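Local coordinates for putative transcriptional regulator TRANSCRIPTION REGULATOR protein (Rhizobium meliloti, PDB 5NLA) that binds c-di-GMP by a PilZ-like mechanism to regulate extracellular polysaccharide production as an AraC-like transcriptional activator that probably binds specific DNA sequences, at residues G127-G132 against E149-S154; D122-G127 against M173-L178. All blocks are in the same frame, centred on the assembly; numbering follows the deposited sequence.

Contact 1 of 2, residues G127-G132 against E149-S154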
# COMPACT_ATOMS: atom_id res chain seq x y z
N GLY A 127 -6.36 -2.92 4.40
CA GLY A 127 -6.01 -4.12 5.16
C GLY A 127 -7.13 -4.56 6.07
O GLY A 127 -7.64 -3.75 6.84
N LEU A 128 -7.50 -5.83 5.97
CA LEU A 128 -8.54 -6.44 6.79
C LEU A 128 -7.91 -7.33 7.85
O LEU A 128 -7.06 -8.13 7.52
CB LEU A 128 -9.41 -7.33 5.93
CG LEU A 128 -10.52 -8.12 6.62
CD1 LEU A 128 -11.53 -7.17 7.25
CD2 LEU A 128 -11.18 -9.04 5.60
N PHE A 129 -8.39 -7.24 9.09
CA PHE A 129 -7.91 -8.12 10.17
C PHE A 129 -8.87 -9.29 10.37
O PHE A 129 -10.06 -9.08 10.61
CB PHE A 129 -7.75 -7.34 11.48
CG PHE A 129 -6.51 -6.49 11.55
CD1 PHE A 129 -6.28 -5.49 10.62
CD2 PHE A 129 -5.57 -6.69 12.53
CE1 PHE A 129 -5.14 -4.71 10.66
CE2 PHE A 129 -4.42 -5.93 12.59
CZ PHE A 129 -4.20 -4.93 11.65
N ARG A 130 -8.35 -10.51 10.28
CA ARG A 130 -9.09 -11.71 10.71
C ARG A 130 -9.09 -11.73 12.23
O ARG A 130 -10.12 -11.91 12.86
CB ARG A 130 -8.47 -13.00 10.17
CG ARG A 130 -8.11 -13.01 8.69
CD ARG A 130 -9.27 -12.51 7.86
NE ARG A 130 -9.15 -12.87 6.45
CZ ARG A 130 -10.10 -12.67 5.54
NH1 ARG A 130 -11.26 -12.11 5.89
NH2 ARG A 130 -9.91 -13.03 4.28
N SER A 131 -7.90 -11.55 12.80
CA SER A 131 -7.70 -11.41 14.23
C SER A 131 -6.64 -10.35 14.53
O SER A 131 -5.82 -10.05 13.68
CB SER A 131 -7.25 -12.73 14.82
OG SER A 131 -6.00 -13.10 14.28
N GLY A 132 -6.66 -9.84 15.74
CA GLY A 132 -5.74 -8.82 16.20
C GLY A 132 -6.35 -7.43 16.11
O GLY A 132 -7.48 -7.25 15.70
N GLU A 149 -12.52 -5.69 10.52
CA GLU A 149 -12.51 -4.31 10.04
C GLU A 149 -11.32 -4.07 9.14
O GLU A 149 -10.30 -4.76 9.25
CB GLU A 149 -12.40 -3.34 11.21
CG GLU A 149 -13.42 -3.52 12.31
CD GLU A 149 -13.42 -2.35 13.25
OE1 GLU A 149 -12.39 -2.13 13.93
OE2 GLU A 149 -14.44 -1.62 13.29
N PHE A 150 -11.45 -3.06 8.28
CA PHE A 150 -10.36 -2.60 7.41
C PHE A 150 -9.75 -1.30 7.90
O PHE A 150 -10.48 -0.42 8.37
CB PHE A 150 -10.86 -2.30 6.01
CG PHE A 150 -11.40 -3.48 5.27
CD1 PHE A 150 -12.72 -3.86 5.44
CD2 PHE A 150 -10.60 -4.18 4.38
CE1 PHE A 150 -13.22 -4.95 4.75
CE2 PHE A 150 -11.10 -5.26 3.67
CZ PHE A 150 -12.41 -5.66 3.86
N PHE A 151 -8.44 -1.16 7.74
CA PHE A 151 -7.82 0.17 7.68
C PHE A 151 -7.72 0.57 6.21
O PHE A 151 -7.57 -0.29 5.34
CB PHE A 151 -6.45 0.24 8.39
CG PHE A 151 -5.32 -0.48 7.68
CD1 PHE A 151 -4.66 0.10 6.60
CD2 PHE A 151 -4.91 -1.74 8.10
CE1 PHE A 151 -3.62 -0.57 5.95
CE2 PHE A 151 -3.87 -2.41 7.47
CZ PHE A 151 -3.23 -1.82 6.39
N PHE A 152 -7.82 1.87 5.96
CA PHE A 152 -7.41 2.44 4.68
C PHE A 152 -6.32 3.50 4.92
O PHE A 152 -6.44 4.33 5.82
CB PHE A 152 -8.59 3.05 3.94
CG PHE A 152 -8.19 4.00 2.85
CD1 PHE A 152 -7.69 3.54 1.64
CD2 PHE A 152 -8.27 5.38 3.06
CE1 PHE A 152 -7.30 4.42 0.65
CE2 PHE A 152 -7.88 6.26 2.08
CZ PHE A 152 -7.39 5.79 0.87
N ARG A 153 -5.28 3.46 4.08
CA ARG A 153 -4.12 4.34 4.18
C ARG A 153 -3.39 4.45 2.83
O ARG A 153 -3.19 3.44 2.15
CB ARG A 153 -3.11 3.77 5.20
CG ARG A 153 -3.24 4.30 6.61
CD ARG A 153 -1.97 4.06 7.40
NE ARG A 153 -1.66 2.64 7.51
CZ ARG A 153 -2.25 1.77 8.36
NH1 ARG A 153 -3.23 2.12 9.20
NH2 ARG A 153 -1.84 0.50 8.34
N SER A 154 -2.98 5.67 2.46
CA SER A 154 -1.97 5.82 1.43
C SER A 154 -0.58 5.60 1.99
O SER A 154 -0.26 6.04 3.11
CB SER A 154 -2.01 7.19 0.82
OG SER A 154 -1.00 7.25 -0.18

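Contact 2 of 2, residues D122-G127 against M173-L178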
# COMPACT_ATOMS: atom_id res chain seq x y z
N ASP A 122 3.87 4.30 -3.17
CA ASP A 122 2.74 5.18 -2.84
C ASP A 122 1.38 4.49 -3.04
O ASP A 122 0.36 5.14 -3.29
CB ASP A 122 2.81 6.44 -3.69
CG ASP A 122 2.76 6.15 -5.17
OD1 ASP A 122 2.86 4.97 -5.58
OD2 ASP A 122 2.63 7.12 -5.94
N HIS A 123 1.38 3.17 -2.88
CA HIS A 123 0.19 2.39 -3.12
C HIS A 123 -0.91 2.85 -2.15
O HIS A 123 -0.62 3.44 -1.11
CB HIS A 123 0.46 0.89 -2.91
CG HIS A 123 1.40 0.29 -3.91
ND1 HIS A 123 2.71 0.69 -4.04
CD2 HIS A 123 1.23 -0.71 -4.80
CE1 HIS A 123 3.29 -0.02 -5.00
NE2 HIS A 123 2.42 -0.89 -5.47
N TRP A 124 -2.16 2.61 -2.53
CA TRP A 124 -3.28 2.69 -1.60
C TRP A 124 -3.31 1.35 -0.86
O TRP A 124 -3.37 0.29 -1.48
CB TRP A 124 -4.59 2.91 -2.34
CG TRP A 124 -4.55 4.02 -3.34
CD1 TRP A 124 -4.37 3.91 -4.67
CD2 TRP A 124 -4.69 5.42 -3.07
NE1 TRP A 124 -4.38 5.15 -5.26
CE2 TRP A 124 -4.58 6.09 -4.30
CE3 TRP A 124 -4.90 6.17 -1.91
CZ2 TRP A 124 -4.68 7.47 -4.40
CZ3 TRP A 124 -4.98 7.55 -2.01
CH2 TRP A 124 -4.88 8.18 -3.26
N ASN A 125 -3.22 1.40 0.45
CA ASN A 125 -3.18 0.20 1.27
C ASN A 125 -4.53 0.05 1.94
O ASN A 125 -5.02 0.96 2.62
CB ASN A 125 -2.06 0.32 2.31
CG ASN A 125 -1.62 -1.01 2.93
OD1 ASN A 125 -0.95 -1.00 3.95
ND2 ASN A 125 -1.98 -2.13 2.32
N VAL A 126 -5.16 -1.10 1.72
CA VAL A 126 -6.35 -1.48 2.46
C VAL A 126 -6.06 -2.81 3.12
O VAL A 126 -5.54 -3.72 2.47
CB VAL A 126 -7.56 -1.60 1.54
CG1 VAL A 126 -8.68 -2.40 2.19
CG2 VAL A 126 -8.03 -0.20 1.17
N GLY A 127 -6.36 -2.92 4.40
CA GLY A 127 -6.01 -4.12 5.16
C GLY A 127 -7.13 -4.56 6.07
O GLY A 127 -7.64 -3.75 6.84
N MET A 173 -2.76 -1.30 -3.88
CA MET A 173 -3.29 -0.89 -5.18
C MET A 173 -2.41 0.27 -5.70
O MET A 173 -2.20 1.25 -4.98
CB MET A 173 -4.75 -0.43 -5.04
CG MET A 173 -5.76 -1.57 -4.81
SD MET A 173 -7.35 -1.12 -4.08
CE MET A 173 -6.73 -0.55 -2.51
N PRO A 174 -1.87 0.15 -6.94
CA PRO A 174 -1.00 1.22 -7.46
C PRO A 174 -1.75 2.54 -7.64
O PRO A 174 -2.93 2.51 -7.99
CB PRO A 174 -0.54 0.69 -8.82
CG PRO A 174 -0.91 -0.74 -8.86
CD PRO A 174 -2.05 -0.93 -7.93
N TYR A 175 -1.06 3.66 -7.42
CA TYR A 175 -1.70 4.99 -7.37
C TYR A 175 -2.83 5.17 -8.37
O TYR A 175 -3.90 5.65 -8.03
CB TYR A 175 -0.69 6.13 -7.63
CG TYR A 175 -1.31 7.48 -7.35
CD1 TYR A 175 -1.53 7.89 -6.05
CD2 TYR A 175 -1.72 8.32 -8.38
CE1 TYR A 175 -2.13 9.10 -5.76
CE2 TYR A 175 -2.32 9.54 -8.10
CZ TYR A 175 -2.53 9.91 -6.78
OH TYR A 175 -3.12 11.11 -6.43
N GLU A 176 -2.56 4.78 -9.60
CA GLU A 176 -3.44 5.06 -10.72
C GLU A 176 -4.77 4.32 -10.66
O GLU A 176 -5.77 4.83 -11.16
CB GLU A 176 -2.70 4.74 -12.01
CG GLU A 176 -3.44 5.17 -13.26
CD GLU A 176 -3.71 6.67 -13.36
OE1 GLU A 176 -2.91 7.48 -12.84
OE2 GLU A 176 -4.74 7.03 -13.98
N LEU A 177 -4.78 3.13 -10.05
CA LEU A 177 -6.02 2.36 -9.89
C LEU A 177 -7.16 3.20 -9.33
O LEU A 177 -8.29 3.13 -9.82
CB LEU A 177 -5.78 1.13 -8.98
CG LEU A 177 -6.35 -0.20 -9.46
CD1 LEU A 177 -7.86 -0.11 -9.65
CD2 LEU A 177 -5.68 -0.65 -10.76
N LEU A 178 -6.85 4.01 -8.32
CA LEU A 178 -7.83 4.82 -7.61
C LEU A 178 -7.63 6.33 -7.77
O LEU A 178 -8.32 7.11 -7.11
CB LEU A 178 -7.80 4.45 -6.12
CG LEU A 178 -8.04 2.98 -5.74
CD1 LEU A 178 -7.56 2.65 -4.33
CD2 LEU A 178 -9.51 2.64 -5.88

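Contact 1 of 2, residues G127-G132 against E149-S154
The carbonyl oxygen G127 O is gripped by two groups of the facing strand. F151 N donates a hydrogen bond to G127 O at 2.9 Å, in the carbonyl plane. F150 CA adds a CA-H...O contact to G127 O at 3.0 Å. The return bond runs from G127 N to F151 O at 3.0 Å, so G127 and F151 form an antiparallel hydrogen-bonded pair. Further along, F129 N reaches E149 O at 3.1 Å with an N-H...O angle of 162°. Between these bonds, L128 and F150 form a non-hydrogen-bonded pair, and their side chains share one face of the sheet. L128 CG lies anti to the backbone N (chi1 177°). This carries CD1 over the middle of the F150 ring, 3.8 Å from the ring centroid, as a CH-pi contact. L128 CB meets the rim of the same ring at CE2. Helix 196-211 covers this face: A202 touches L128, and A198, L201 and I205 touch F150. The other face carries F151. Its CG sits between the backbone N and the carbonyl carbon (chi1 71°), which turns the ring back over G127. G127 CA packs on one ring face in a second CH-pi contact, 3.9 Å from the centroid. G127 has no side chain to come between ring and backbone. R153 NH2 lies over the opposite face of the F151 ring, and the R153 guanidinium has a cation-pi contact with Y159 of the other sheet. F129 meets F151 edge to edge, CE1 to CD2 at 3.9 Å. Paired antiparallel strands, one sheet backed by helices and a second sheet beyond, are consistent with the cupin-like regulatory domain of AraC-family proteins.

Contact 2 of 2, residues D122-G127 against M173-L178
W124 and M173 are joined first by backbone hydrogen bonds. W124 N donates to M173 O at 2.8 Å, and M173 N donates to W124 O at 2.9 Å, an antiparallel hydrogen-bonded pair. A side-chain bond follows. W124 NE1 points at Y175 O, 2.9 Å away and almost straight at 175°. The oxygen lies in the indole plane, but the donor comes in well to the side of the C=O direction. Aromatic and apolar contacts follow. The W124 six-membered ring and the Y175 ring are near parallel, at 23°, but slid apart with little overlap. L178 CB makes a CH-pi contact over the five-membered ring of W124, 3.9 Å from its centroid. The M173 chain bends at chi3 (-64°), bringing CE to V126 CG2 at 3.9 Å. Without the W124 indole, as with an alanine here, Y175 O would probably lose its side-chain donor and a gap would open beside L178 and Y175. Among charged groups, D122 OD2 sits near Y175 CB but is hydrogen-bonded to H256 of helix 251-261. An antiparallel bridge between inner strands 124-129 and 166-173 thus ends where the second strand leaves the sheet for the short, weakly bonded helix 175-178.

In the fold
Both contacts are buried and use strand 124-129, sharing G127. Contact 1 pairs it with strand 150-154 on one flank. Contact 2 pairs it with the end of strand 166-173 on the other. Their centres lie about 14 Å apart, and contact 2 is nearer the centre of the chain. They also touch directly: F150 packs on V126 and F152 on W124. Contact 1 is regular sheet pairing, with phenylalanines on both faces. Contact 2 has a single bridge, then adds an indole N-H bonded to a backbone oxygen at the start of a short helix. Contact 1 has helix 196-211 as its cover, whereas contact 2 meets helices 220-234 and 251-261.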